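Local coordinates for protein NtrC family transcriptional regulator (Clostridium acetobutylicum ATCC 824, PDB 2Q5C) that is probably a sigma-54-dependent transcriptional activator that binds DNA and ATP, represented here by its N-terminal, probably signal-sensing, PrpR_N-type portion, at residues 96-101 against 121-126; 88-93 against 162-167; 4-9 against 50-55; 18-23 against 171-176. All blocks are in the same frame, centred on the assembly; numbering follows the deposited sequence. Where two conformers were deposited one is given.

The chain folds into two lobes, each built on a four-stranded parallel sheet of strand order 2-1-3-4. From the N terminus, contact 3 closes first: it joins strand 6-11 to the start of strand 54-58 in the first sheet. Contact 4 opens at helix 14-27, within that loop, and closes only at helix 170-187, so contacts 3 and 4 cross. They touch where F20 packs on I7 and L9. Contact 2 lies within the span of contact 4 and ties the end of helix 80-90 to strand 162-165. Contact 1 lies within contact 2 and pairs strands 96-102 and 119-125. The last helix returns to the first lobe.

Contact 1 of 4, residues 96-101 against 121-126; sequences ELALIA and KEFLFS
F123 has CG anti to its carbonyl carbon (chi1 -58°), which carries its ring back beside A98, where F123 CE2 lies 3.5 Å from A98 CB. F125 instead holds CG between its backbone N and carbonyl carbon (chi1 76°). This turns its ring toward the neighbouring strand, and F125 CD2 comes within 3.7 Å of I100 CG2. On the same face, I100 CG1 meets F123 CB at 4.0 Å. The other face carries L99, E122, A101 and L124. There A101 CB packs against L124 CD2 at 3.8 Å, while E122 CG lies 3.9 Å from L99 O.

Five backbone hydrogen bonds join the two parallel strands. K121 N donates to L97 O, and K121 O accepts from L99 N. L99 O then takes F123 N at 3.0 Å. F123 O takes A101 N, and A101 O takes F125 N. The carbonyls of K121, L99, F123 and A101 each also receive a CA-H contact. A98 is paired with K121, L99 with E122, I100 with F123, and A101 with L124.

The strands belong to a beta-alpha-beta unit whose crossover is helix 109-116. Helix 131-140 covers the face of I100 and F123 through L134, and helix 80-90 meets L97 and L99 on the other face. Most touching residues are buried, but 119-125 is an outermost strand, where K121 and L124 are exposed and E122 partly so. The five bonds pair the facing strand edges and satisfy their backbone N-H and C=O groups, beside an apolar patch of A98, I100 and F123.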
loop_
_atom_site.group_PDB
_atom_site.type_symbol
_atom_site.label_atom_id
_atom_site.label_comp_id
_atom_site.label_asym_id
_atom_site.label_seq_id
_atom_site.Cartn_x
_atom_site.Cartn_y
_atom_site.Cartn_z
ATOM N N GLU A 96 9.350 2.268 21.092
ATOM C CA GLU A 96 10.442 2.070 20.141
ATOM C C GLU A 96 9.959 1.223 18.973
ATOM O O GLU A 96 9.542 0.103 19.149
ATOM C CB GLU A 96 11.708 1.468 20.785
ATOM C CG GLU A 96 12.763 1.190 19.707
ATOM C CD GLU A 96 14.193 0.958 20.214
ATOM O OE1 GLU A 96 14.371 0.333 21.287
ATOM O OE2 GLU A 96 15.136 1.401 19.506
ATOM N N LEU A 97 10.015 1.807 17.778
ATOM C CA LEU A 97 9.395 1.186 16.606
ATOM C C LEU A 97 10.342 1.133 15.430
ATOM O O LEU A 97 11.223 1.973 15.319
ATOM C CB LEU A 97 8.180 2.038 16.169
ATOM C CG LEU A 97 7.286 2.684 17.228
ATOM C CD1 LEU A 97 6.241 3.585 16.583
ATOM C CD2 LEU A 97 6.607 1.624 18.049
ATOM N N ALA A 98 10.115 0.177 14.535
ATOM C CA ALA A 98 10.760 0.186 13.218
ATOM C C ALA A 98 9.735 0.678 12.217
ATOM O O ALA A 98 8.632 0.140 12.177
ATOM C CB ALA A 98 11.224 -1.208 12.814
ATOM N N LEU A 99 10.104 1.678 11.433
ATOM C CA LEU A 99 9.236 2.138 10.345
ATOM C C LEU A 99 9.886 1.671 9.065
ATOM O O LEU A 99 11.026 2.057 8.765
ATOM C CB LEU A 99 9.166 3.656 10.395
ATOM C CG LEU A 99 8.335 4.337 9.300
ATOM C CD1 LEU A 99 6.880 3.915 9.384
ATOM C CD2 LEU A 99 8.486 5.825 9.519
ATOM N N ILE A 100 9.169 0.843 8.305
ATOM C CA ILE A 100 9.742 0.237 7.114
ATOM C C ILE A 100 9.056 0.817 5.889
ATOM O O ILE A 100 7.824 0.738 5.759
ATOM C CB ILE A 100 9.659 -1.310 7.138
ATOM C CG1 ILE A 100 10.452 -1.843 8.352
ATOM C CG2 ILE A 100 10.176 -1.909 5.807
ATOM C CD1 ILE A 100 10.484 -3.332 8.512
ATOM N N ALA A 101 9.837 1.432 5.018
ATOM C CA ALA A 101 9.258 2.052 3.824
ATOM C C ALA A 101 9.873 1.487 2.558
ATOM O O ALA A 101 11.014 1.036 2.559
ATOM C CB ALA A 101 9.454 3.537 3.852
ATOM N N LYS A 121 13.390 3.709 14.319
ATOM C CA LYS A 121 14.481 3.327 13.426
ATOM C C LYS A 121 13.858 3.062 12.071
ATOM O O LYS A 121 12.934 2.272 11.955
ATOM C CB LYS A 121 15.227 2.100 13.930
ATOM C CG LYS A 121 16.491 1.797 13.125
ATOM C CD LYS A 121 17.539 1.050 13.969
ATOM C CE LYS A 121 18.884 0.893 13.241
ATOM N NZ LYS A 121 19.435 2.173 12.699
ATOM N N GLU A 122 14.355 3.752 11.056
ATOM C CA GLU A 122 13.810 3.632 9.709
ATOM C C GLU A 122 14.616 2.615 8.913
ATOM O O GLU A 122 15.861 2.600 8.964
ATOM C CB GLU A 122 13.856 5.004 9.055
ATOM C CG GLU A 122 13.355 5.024 7.611
ATOM C CD GLU A 122 13.548 6.383 6.982
ATOM O OE1 GLU A 122 12.808 7.322 7.357
ATOM O OE2 GLU A 122 14.459 6.527 6.139
ATOM N N PHE A 123 13.906 1.755 8.193
ATOM C CA PHE A 123 14.512 0.768 7.311
ATOM C C PHE A 123 13.870 0.920 5.952
ATOM O O PHE A 123 12.656 1.090 5.861
ATOM C CB PHE A 123 14.246 -0.655 7.809
ATOM C CG PHE A 123 14.751 -0.946 9.218
ATOM C CD1 PHE A 123 15.913 -1.684 9.413
ATOM C CD2 PHE A 123 14.042 -0.507 10.333
ATOM C CE1 PHE A 123 16.361 -1.981 10.720
ATOM C CE2 PHE A 123 14.491 -0.790 11.636
ATOM C CZ PHE A 123 15.656 -1.525 11.824
ATOM N N LEU A 124 14.674 0.878 4.901
ATOM C CA LEU A 124 14.163 0.964 3.522
ATOM C C LEU A 124 14.338 -0.363 2.793
ATOM O O LEU A 124 15.321 -1.069 3.019
ATOM C CB LEU A 124 14.858 2.092 2.755
ATOM C CG LEU A 124 14.713 3.516 3.306
ATOM C CD1 LEU A 124 15.481 4.517 2.461
ATOM C CD2 LEU A 124 13.236 3.933 3.427
ATOM N N PHE A 125 13.387 -0.732 1.937
ATOM C CA PHE A 125 13.505 -1.933 1.111
ATOM C C PHE A 125 13.138 -1.568 -0.320
ATOM O O PHE A 125 12.393 -0.611 -0.546
ATOM C CB PHE A 125 12.703 -3.134 1.643
ATOM C CG PHE A 125 11.200 -3.061 1.403
ATOM C CD1 PHE A 125 10.582 -3.860 0.439
ATOM C CD2 PHE A 125 10.403 -2.216 2.169
ATOM C CE1 PHE A 125 9.197 -3.805 0.233
ATOM C CE2 PHE A 125 8.999 -2.146 1.950
ATOM C CZ PHE A 125 8.409 -2.929 0.992
ATOM N N SER A 126 13.716 -2.293 -1.273
ATOM C CA SER A 126 13.499 -2.005 -2.693
ATOM C C SER A 126 12.915 -3.158 -3.474
ATOM O O SER A 126 12.603 -2.997 -4.665
ATOM C CB SER A 126 14.804 -1.551 -3.358
ATOM O OG SER A 126 15.110 -0.226 -2.954
#

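Contact 2 of 4, residues 88-93 against 162-167; sequences YNAKRF and YGETIN
The end of helix 80-90 and the residues just after it lie against strand 162-165, an outermost strand of the second parallel sheet. F93 and Y162 form an offset stack, with centroids 4.2 Å apart and planes 11° from parallel. F93 CD1 sits over the centre of the Y162 ring. Y162 CB also makes a CH-pi contact with the F93 face, 4.0 Å from its centroid. The opposite face of F93 is covered by R92 CG, so the phenyl ring is sandwiched.

R92 and E164 form a salt bridge. R92 NH1 reaches E164 OE1 at 2.8 Å, coming from above the carboxylate plane, and the guanidinium and carboxylate planes stand 82° apart. R92 NH1 also donates to N89 O at 2.9 Å. R92 N reaches that same carbonyl oxygen from the opposite face of its plane. A water accepts from R92 NH2 and donates to G163 O and to E164 OE1, the latter at 2.7 Å. These bonds fix the rotation of the guanidinium. E164 bends at chi2 (79°), and its OE2 lies 3.3 Å from N89 CB. Its aliphatic part rests on A90, where the two CB atoms are 3.9 Å apart.

A90 and F93 also meet I145 of the adjoining strand. The ion pair and stack are local features; a helix lying on a parallel sheet of order 2-1-3-4 is characteristic of three-layer alpha/beta/alpha folds, as in flavodoxin-like domains.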
loop_
_atom_site.group_PDB
_atom_site.type_symbol
_atom_site.label_atom_id
_atom_site.label_comp_id
_atom_site.label_asym_id
_atom_site.label_seq_id
_atom_site.Cartn_x
_atom_site.Cartn_y
_atom_site.Cartn_z
ATOM N N TYR A 88 0.878 6.463 15.689
ATOM C CA TYR A 88 0.048 6.750 16.838
ATOM C C TYR A 88 -0.611 5.486 17.393
ATOM O O TYR A 88 -0.600 5.263 18.608
ATOM C CB TYR A 88 -0.985 7.812 16.423
ATOM C CG TYR A 88 -2.063 8.031 17.407
ATOM C CD1 TYR A 88 -1.808 8.721 18.578
ATOM C CD2 TYR A 88 -3.348 7.554 17.175
ATOM C CE1 TYR A 88 -2.807 8.928 19.522
ATOM C CE2 TYR A 88 -4.370 7.782 18.114
ATOM C CZ TYR A 88 -4.076 8.470 19.268
ATOM O OH TYR A 88 -5.041 8.680 20.221
ATOM N N ASN A 89 -1.162 4.641 16.535
ATOM C CA ASN A 89 -1.789 3.410 16.979
ATOM C C ASN A 89 -0.768 2.431 17.539
ATOM O O ASN A 89 -1.045 1.753 18.543
ATOM C CB ASN A 89 -2.495 2.740 15.817
ATOM C CG ASN A 89 -3.794 3.407 15.453
ATOM O OD1 ASN A 89 -4.498 3.933 16.309
ATOM N ND2 ASN A 89 -4.153 3.321 14.181
ATOM N N ALA A 90 0.410 2.378 16.931
ATOM C CA ALA A 90 1.463 1.423 17.342
ATOM C C ALA A 90 2.011 1.712 18.731
ATOM O O ALA A 90 2.574 0.820 19.371
ATOM C CB ALA A 90 2.591 1.400 16.318
ATOM N N LYS A 91 1.819 2.933 19.203
ATOM C CA LYS A 91 2.344 3.333 20.515
ATOM C C LYS A 91 1.707 2.530 21.622
ATOM O O LYS A 91 2.255 2.453 22.745
ATOM C CB LYS A 91 2.089 4.817 20.771
ATOM C CG LYS A 91 3.044 5.720 20.072
ATOM C CD LYS A 91 2.758 7.210 20.365
ATOM C CE LYS A 91 2.974 7.560 21.861
ATOM N NZ LYS A 91 2.534 8.967 22.120
ATOM N N ARG A 92 0.576 1.913 21.350
ATOM C CA ARG A 92 -0.012 1.097 22.424
ATOM C C ARG A 92 0.881 -0.071 22.791
ATOM O O ARG A 92 0.747 -0.635 23.894
ATOM C CB ARG A 92 -1.386 0.590 22.054
ATOM C CG ARG A 92 -1.416 -0.466 21.007
ATOM C CD ARG A 92 -2.858 -0.635 20.607
ATOM N NE ARG A 92 -3.132 -1.772 19.734
ATOM C CZ ARG A 92 -2.938 -1.779 18.417
ATOM N NH1 ARG A 92 -2.414 -0.706 17.799
ATOM N NH2 ARG A 92 -3.247 -2.865 17.718
ATOM N N PHE A 93 1.754 -0.473 21.864
ATOM C CA PHE A 93 2.643 -1.621 22.119
ATOM C C PHE A 93 3.924 -1.241 22.808
ATOM O O PHE A 93 4.585 -2.113 23.397
ATOM C CB PHE A 93 2.986 -2.368 20.826
ATOM C CG PHE A 93 1.802 -2.914 20.085
ATOM C CD1 PHE A 93 0.999 -3.893 20.640
ATOM C CD2 PHE A 93 1.518 -2.469 18.797
ATOM C CE1 PHE A 93 -0.088 -4.412 19.929
ATOM C CE2 PHE A 93 0.439 -2.995 18.073
ATOM C CZ PHE A 93 -0.358 -3.963 18.641
ATOM N N TYR A 162 5.189 -7.306 16.920
ATOM C CA TYR A 162 3.913 -6.614 16.715
ATOM C C TYR A 162 3.991 -5.871 15.382
ATOM O O TYR A 162 5.026 -5.324 15.037
ATOM C CB TYR A 162 3.669 -5.603 17.815
ATOM C CG TYR A 162 3.443 -6.170 19.195
ATOM C CD1 TYR A 162 2.330 -6.939 19.474
ATOM C CD2 TYR A 162 4.339 -5.898 20.214
ATOM C CE1 TYR A 162 2.110 -7.433 20.741
ATOM C CE2 TYR A 162 4.128 -6.394 21.491
ATOM C CZ TYR A 162 3.015 -7.163 21.730
ATOM O OH TYR A 162 2.756 -7.662 22.991
ATOM N N GLY A 163 2.870 -5.853 14.678
ATOM C CA GLY A 163 2.785 -5.202 13.353
ATOM C C GLY A 163 1.612 -4.255 13.319
ATOM O O GLY A 163 0.498 -4.595 13.743
ATOM N N GLU A 164 1.855 -3.045 12.844
ATOM C CA GLU A 164 0.779 -2.093 12.695
ATOM C C GLU A 164 0.837 -1.580 11.243
ATOM O O GLU A 164 1.822 -0.951 10.816
ATOM C CB GLU A 164 0.972 -0.924 13.639
ATOM C CG GLU A 164 -0.151 0.112 13.515
ATOM C CD GLU A 164 -1.430 -0.297 14.234
ATOM O OE1 GLU A 164 -1.357 -1.042 15.250
ATOM O OE2 GLU A 164 -2.521 0.126 13.792
ATOM N N THR A 165 -0.219 -1.890 10.488
ATOM C CA THR A 165 -0.246 -1.591 9.057
ATOM C C THR A 165 -0.607 -0.153 8.787
ATOM O O THR A 165 -1.519 0.390 9.403
ATOM C CB THR A 165 -1.245 -2.527 8.350
ATOM O OG1 THR A 165 -0.911 -3.880 8.654
ATOM C CG2 THR A 165 -1.175 -2.373 6.874
ATOM N N ILE A 166 0.105 0.459 7.841
ATOM C CA ILE A 166 -0.233 1.811 7.399
ATOM C C ILE A 166 -1.345 1.668 6.391
ATOM O O ILE A 166 -1.148 0.992 5.372
ATOM C CB ILE A 166 0.964 2.489 6.745
ATOM C CG1 ILE A 166 2.118 2.609 7.744
ATOM C CG2 ILE A 166 0.603 3.904 6.265
ATOM C CD1 ILE A 166 3.418 2.995 7.070
ATOM N N ASN A 167 -2.474 2.311 6.680
ATOM C CA ASN A 167 -3.676 2.172 5.842
ATOM C C ASN A 167 -3.822 3.342 4.896
ATOM O O ASN A 167 -3.035 4.261 4.901
ATOM C CB ASN A 167 -4.906 2.022 6.742
ATOM C CG ASN A 167 -4.875 0.715 7.548
ATOM O OD1 ASN A 167 -4.501 -0.348 7.021
ATOM N ND2 ASN A 167 -5.206 0.805 8.842
HETATM O O HOH W 1 -1.959 -3.644 14.855
#

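Contact 3 of 4, residues 4-9 against 50-55; sequences SLKIAL and DEVDAI
K6 N donates to D53 OD2 at 2.8 Å, on the anti lone pair of that oxygen. The same residues pair in reverse: D53 N donates to K6 O, also at 2.8 Å. A54 N adds a weak bond to K6 O at 3.5 Å. D53 thus grips the backbone of K6 through both its side chain and its main chain. Its CG lies anti to the carbonyl carbon (chi1 -63°), which lets the carboxylate reach back to K6 N. A further bond is made by K6 NZ, which reaches E51 O at 2.9 Å in the carbonyl plane. The K6 chain bends at chi3 (64°) to get there. A water lies between S4 O and D53 OD1, linking the two.

Regular parallel pairing starts after D53. A8 N donates to A54 O at 3.1 Å, and I7 pairs with A54 and A8 with I55. Strands 6-11 and 54-58 are the two central strands of the first sheet, ordered 2-1-3-4.

Packing spreads from this ladder. L5 CD2 lies 4.0 Å from D53 OD2. I7 CG2 lies 3.7 Å from A54 O. A8 CB faces I55 CG1 at 4.3 Å. I184 of helix 170-187 covers L5, D53 and A54.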
loop_
_atom_site.group_PDB
_atom_site.type_symbol
_atom_site.label_atom_id
_atom_site.label_comp_id
_atom_site.label_asym_id
_atom_site.label_seq_id
_atom_site.Cartn_x
_atom_site.Cartn_y
_atom_site.Cartn_z
ATOM N N SER A 4 -18.702 0.403 -21.508
ATOM C CA SER A 4 -18.524 0.322 -20.054
ATOM C C SER A 4 -17.049 0.401 -19.686
ATOM O O SER A 4 -16.206 -0.235 -20.319
ATOM C CB SER A 4 -19.018 -1.025 -19.553
ATOM O OG SER A 4 -20.354 -1.270 -19.889
ATOM N N LEU A 5 -16.750 1.188 -18.663
ATOM C CA LEU A 5 -15.387 1.199 -18.132
ATOM C C LEU A 5 -15.236 0.174 -17.030
ATOM O O LEU A 5 -16.147 -0.042 -16.245
ATOM C CB LEU A 5 -15.029 2.586 -17.611
ATOM C CG LEU A 5 -15.094 3.714 -18.658
ATOM C CD1 LEU A 5 -14.783 5.083 -18.042
ATOM C CD2 LEU A 5 -14.181 3.412 -19.835
ATOM N N LYS A 6 -14.054 -0.421 -16.986
ATOM C CA LYS A 6 -13.735 -1.458 -15.995
ATOM C C LYS A 6 -12.431 -1.109 -15.318
ATOM O O LYS A 6 -11.419 -0.866 -15.991
ATOM C CB LYS A 6 -13.598 -2.806 -16.673
ATOM C CG LYS A 6 -14.870 -3.250 -17.427
ATOM C CD LYS A 6 -14.698 -4.608 -18.094
ATOM C CE LYS A 6 -14.466 -5.734 -17.105
ATOM N NZ LYS A 6 -14.344 -7.037 -17.840
ATOM N N ILE A 7 -12.451 -1.026 -13.990
ATOM C CA ILE A 7 -11.246 -0.702 -13.229
ATOM C C ILE A 7 -11.056 -1.723 -12.142
ATOM O O ILE A 7 -11.993 -2.003 -11.360
ATOM C CB ILE A 7 -11.297 0.715 -12.615
ATOM C CG1 ILE A 7 -11.638 1.762 -13.677
ATOM C CG2 ILE A 7 -9.969 1.053 -11.891
ATOM C CD1 ILE A 7 -11.748 3.168 -13.108
ATOM N N ALA A 8 -9.848 -2.266 -12.077
ATOM C CA ALA A 8 -9.469 -3.215 -11.027
ATOM C C ALA A 8 -8.717 -2.541 -9.910
ATOM O O ALA A 8 -7.787 -1.792 -10.158
ATOM C CB ALA A 8 -8.620 -4.337 -11.566
ATOM N N LEU A 9 -9.099 -2.835 -8.671
ATOM C CA LEU A 9 -8.322 -2.466 -7.485
ATOM C C LEU A 9 -7.686 -3.715 -6.952
ATOM O O LEU A 9 -8.387 -4.694 -6.693
ATOM C CB LEU A 9 -9.230 -1.822 -6.411
ATOM C CG LEU A 9 -8.510 -1.627 -5.064
ATOM C CD1 LEU A 9 -7.465 -0.539 -5.172
ATOM C CD2 LEU A 9 -9.544 -1.206 -4.025
ATOM N N ASP A 50 -6.027 -7.385 -20.389
ATOM C CA ASP A 50 -6.775 -7.287 -21.643
ATOM C C ASP A 50 -8.278 -7.214 -21.375
ATOM O O ASP A 50 -9.073 -7.058 -22.309
ATOM C CB ASP A 50 -6.432 -8.455 -22.584
ATOM C CG ASP A 50 -5.002 -8.395 -23.109
ATOM O OD1 ASP A 50 -4.419 -7.288 -23.232
ATOM O OD2 ASP A 50 -4.462 -9.481 -23.425
ATOM N N GLU A 51 -8.661 -7.294 -20.100
ATOM C CA GLU A 51 -10.082 -7.295 -19.697
ATOM C C GLU A 51 -10.549 -6.066 -18.920
ATOM O O GLU A 51 -11.729 -5.960 -18.583
ATOM C CB GLU A 51 -10.408 -8.518 -18.840
ATOM C CG GLU A 51 -10.045 -9.860 -19.454
ATOM C CD GLU A 51 -10.243 -11.023 -18.495
ATOM O OE1 GLU A 51 -10.651 -10.827 -17.322
ATOM O OE2 GLU A 51 -9.979 -12.167 -18.925
ATOM N N VAL A 52 -9.630 -5.160 -18.587
ATOM C CA VAL A 52 -9.973 -3.945 -17.847
ATOM C C VAL A 52 -9.305 -2.731 -18.478
ATOM O O VAL A 52 -8.338 -2.882 -19.263
ATOM C CB VAL A 52 -9.588 -4.020 -16.332
ATOM C CG1 VAL A 52 -10.224 -5.256 -15.698
ATOM C CG2 VAL A 52 -8.077 -4.042 -16.132
ATOM N N ASP A 53 -9.806 -1.544 -18.133
ATOM C CA ASP A 53 -9.280 -0.275 -18.698
ATOM C C ASP A 53 -8.135 0.307 -17.869
ATOM O O ASP A 53 -7.317 1.062 -18.379
ATOM C CB ASP A 53 -10.388 0.755 -18.828
ATOM C CG ASP A 53 -11.462 0.315 -19.782
ATOM O OD1 ASP A 53 -11.208 0.404 -20.999
ATOM O OD2 ASP A 53 -12.522 -0.162 -19.347
ATOM N N ALA A 54 -8.089 -0.001 -16.587
ATOM C CA ALA A 54 -7.036 0.517 -15.721
ATOM C C ALA A 54 -6.962 -0.330 -14.464
ATOM O O ALA A 54 -7.923 -0.998 -14.117
ATOM C CB ALA A 54 -7.331 1.966 -15.329
ATOM N N ILE A 55 -5.819 -0.255 -13.780
ATOM C CA ILE A 55 -5.572 -0.928 -12.503
ATOM C C ILE A 55 -5.163 0.129 -11.495
ATOM O O ILE A 55 -4.399 1.050 -11.833
ATOM C CB ILE A 55 -4.525 -1.989 -12.632
ATOM C CG1 ILE A 55 -5.072 -3.080 -13.586
ATOM C CG2 ILE A 55 -4.219 -2.647 -11.258
ATOM C CD1 ILE A 55 -4.030 -4.004 -14.125
HETATM O O HOH W 2 -14.127 0.354 -22.085
#

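Contact 4 of 4, residues 18-23 against 171-176; sequences NLFPKL and ESLRRA. With SO4 (sulfate ion), chain G.
L23 CD2 lies over one face of the R174 guanidinium, offset toward its rim and 3.4 Å from R174 NH2. A sulfate oxygen, O2, sits at the guanidinium edge in its plane and accepts from R174 NH1 at 2.9 Å, with an N-H...O angle of 158°. The sulfate probably comes from the crystallisation liquor, and K27 NZ binds it too. The polar end of R174 has protein partners as well: NH1 forms a salt bridge with E26, and NE with E170. These acids and the sulfate would probably balance the arginine charge and hold its plane against L23. The R174 chain runs extended from CG to NE, which carries the guanidinium across to helix 14-27. The L23 and R174 side chains run nearly perpendicular.

The F20 ring is met obliquely by L173 CD1, 4.1 Å from F20 CD1. Helices 14-27 and 170-187 lie side by side on one face of the first sheet, the C-terminal helix having returned to the lobe where the chain began. Their short segments cross at -48°, with axes 10.9 Å apart at closest approach.

L173 is the centre of the apolar part. Its CG lies anti to the backbone N (chi1 -177°), which sends both methyls toward helix 14-27. L173 CD2 touches L23 CD1 at 3.9 Å and L19 CD2 at 4.0 Å. Beneath the helices, I7 and L9 of strand 6-11 meet F20, and I76 of strand 73-76 meets L173.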
loop_
_atom_site.group_PDB
_atom_site.type_symbol
_atom_site.label_atom_id
_atom_site.label_comp_id
_atom_site.label_asym_id
_atom_site.label_seq_id
_atom_site.Cartn_x
_atom_site.Cartn_y
_atom_site.Cartn_z
ATOM N N ASN A 18 -13.732 -3.048 0.202
ATOM C CA ASN A 18 -15.182 -2.943 0.357
ATOM C C ASN A 18 -15.752 -1.587 -0.066
ATOM O O ASN A 18 -16.910 -1.486 -0.475
ATOM C CB ASN A 18 -15.606 -3.263 1.790
ATOM C CG ASN A 18 -15.268 -4.678 2.198
ATOM O OD1 ASN A 18 -14.792 -4.912 3.314
ATOM N ND2 ASN A 18 -15.523 -5.635 1.308
ATOM N N LEU A 19 -14.947 -0.535 0.028
ATOM C CA LEU A 19 -15.379 0.777 -0.416
ATOM C C LEU A 19 -15.450 0.888 -1.963
ATOM O O LEU A 19 -16.310 1.567 -2.523
ATOM C CB LEU A 19 -14.422 1.836 0.137
ATOM C CG LEU A 19 -14.629 3.281 -0.317
ATOM C CD1 LEU A 19 -16.036 3.803 0.092
ATOM C CD2 LEU A 19 -13.545 4.153 0.293
ATOM N N PHE A 20 -14.510 0.223 -2.636
ATOM C CA PHE A 20 -14.332 0.451 -4.064
ATOM C C PHE A 20 -15.620 0.222 -4.893
ATOM O O PHE A 20 -15.955 1.049 -5.739
ATOM C CB PHE A 20 -13.147 -0.405 -4.527
ATOM C CG PHE A 20 -12.707 -0.194 -5.964
ATOM C CD1 PHE A 20 -12.106 0.999 -6.344
ATOM C CD2 PHE A 20 -12.809 -1.216 -6.912
ATOM C CE1 PHE A 20 -11.666 1.186 -7.664
ATOM C CE2 PHE A 20 -12.351 -1.025 -8.234
ATOM C CZ PHE A 20 -11.783 0.163 -8.577
ATOM N N PRO A 21 -16.352 -0.892 -4.674
ATOM C CA PRO A 21 -17.586 -1.046 -5.451
ATOM C C PRO A 21 -18.644 0.019 -5.184
ATOM O O PRO A 21 -19.485 0.270 -6.048
ATOM C CB PRO A 21 -18.130 -2.425 -5.030
ATOM C CG PRO A 21 -17.068 -3.070 -4.285
ATOM C CD PRO A 21 -16.051 -2.077 -3.853
ATOM N N LYS A 22 -18.616 0.621 -3.994
ATOM C CA LYS A 22 -19.545 1.711 -3.692
ATOM C C LYS A 22 -19.194 2.929 -4.497
ATOM O O LYS A 22 -20.082 3.602 -5.049
ATOM C CB LYS A 22 -19.563 2.045 -2.201
ATOM C CG LYS A 22 -19.926 0.857 -1.344
ATOM C CD LYS A 22 -19.742 1.195 0.129
ATOM C CE LYS A 22 -19.853 -0.053 0.987
ATOM N NZ LYS A 22 -19.686 0.283 2.421
ATOM N N LEU A 23 -17.894 3.197 -4.618
ATOM C CA LEU A 23 -17.463 4.326 -5.436
ATOM C C LEU A 23 -17.717 4.078 -6.911
ATOM O O LEU A 23 -18.003 5.008 -7.666
ATOM C CB LEU A 23 -16.005 4.680 -5.172
ATOM C CG LEU A 23 -15.642 5.017 -3.720
ATOM C CD1 LEU A 23 -14.166 5.316 -3.568
ATOM C CD2 LEU A 23 -16.466 6.209 -3.238
ATOM N N GLU A 171 -10.419 9.407 0.823
ATOM C CA GLU A 171 -10.032 10.488 -0.054
ATOM C C GLU A 171 -8.940 10.037 -1.024
ATOM O O GLU A 171 -8.978 10.365 -2.213
ATOM C CB GLU A 171 -9.625 11.713 0.760
ATOM C CG GLU A 171 -9.304 12.934 -0.077
ATOM C CD GLU A 171 -10.482 13.492 -0.894
ATOM O OE1 GLU A 171 -11.674 13.211 -0.587
ATOM O OE2 GLU A 171 -10.185 14.247 -1.856
ATOM N N SER A 172 -7.974 9.266 -0.532
ATOM C CA SER A 172 -6.897 8.745 -1.376
ATOM C C SER A 172 -7.460 7.852 -2.506
ATOM O O SER A 172 -7.019 7.907 -3.676
ATOM C CB SER A 172 -5.904 7.950 -0.510
ATOM O OG SER A 172 -5.151 8.830 0.328
ATOM N N LEU A 173 -8.445 7.030 -2.178
ATOM C CA LEU A 173 -9.024 6.149 -3.185
ATOM C C LEU A 173 -9.852 6.941 -4.190
ATOM O O LEU A 173 -9.758 6.668 -5.386
ATOM C CB LEU A 173 -9.858 5.048 -2.522
ATOM C CG LEU A 173 -10.468 4.017 -3.484
ATOM C CD1 LEU A 173 -9.385 3.363 -4.370
ATOM C CD2 LEU A 173 -11.217 2.951 -2.688
ATOM N N ARG A 174 -10.612 7.940 -3.732
ATOM C CA ARG A 174 -11.331 8.820 -4.689
ATOM C C ARG A 174 -10.392 9.516 -5.643
ATOM O O ARG A 174 -10.685 9.599 -6.859
ATOM C CB ARG A 174 -12.175 9.848 -3.937
ATOM C CG ARG A 174 -13.382 9.241 -3.239
ATOM C CD ARG A 174 -14.177 10.347 -2.530
ATOM N NE ARG A 174 -15.399 9.796 -1.975
ATOM C CZ ARG A 174 -16.540 9.696 -2.658
ATOM N NH1 ARG A 174 -16.610 10.119 -3.922
ATOM N NH2 ARG A 174 -17.599 9.169 -2.072
ATOM N N ARG A 175 -9.262 10.008 -5.126
ATOM C CA ARG A 175 -8.282 10.680 -5.993
ATOM C C ARG A 175 -7.712 9.729 -7.021
ATOM O O ARG A 175 -7.497 10.106 -8.183
ATOM C CB ARG A 175 -7.147 11.308 -5.176
ATOM C CG ARG A 175 -7.588 12.460 -4.273
ATOM C CD ARG A 175 -6.373 13.202 -3.731
ATOM N NE ARG A 175 -5.704 12.493 -2.637
ATOM C CZ ARG A 175 -5.842 12.796 -1.346
ATOM N NH1 ARG A 175 -6.633 13.806 -0.977
ATOM N NH2 ARG A 175 -5.183 12.098 -0.422
ATOM N N ALA A 176 -7.438 8.488 -6.617
ATOM C CA ALA A 176 -6.889 7.508 -7.561
ATOM C C ALA A 176 -7.897 7.161 -8.649
ATOM O O ALA A 176 -7.533 6.971 -9.817
ATOM C CB ALA A 176 -6.415 6.246 -6.811
HETATM S S SO4 G . -14.721 12.830 -5.564
HETATM O O1 SO4 G . -13.358 13.303 -5.325
HETATM O O2 SO4 G . -14.750 11.378 -5.735
HETATM O O3 SO4 G . -15.540 13.219 -4.417
HETATM O O4 SO4 G . -15.252 13.439 -6.786
#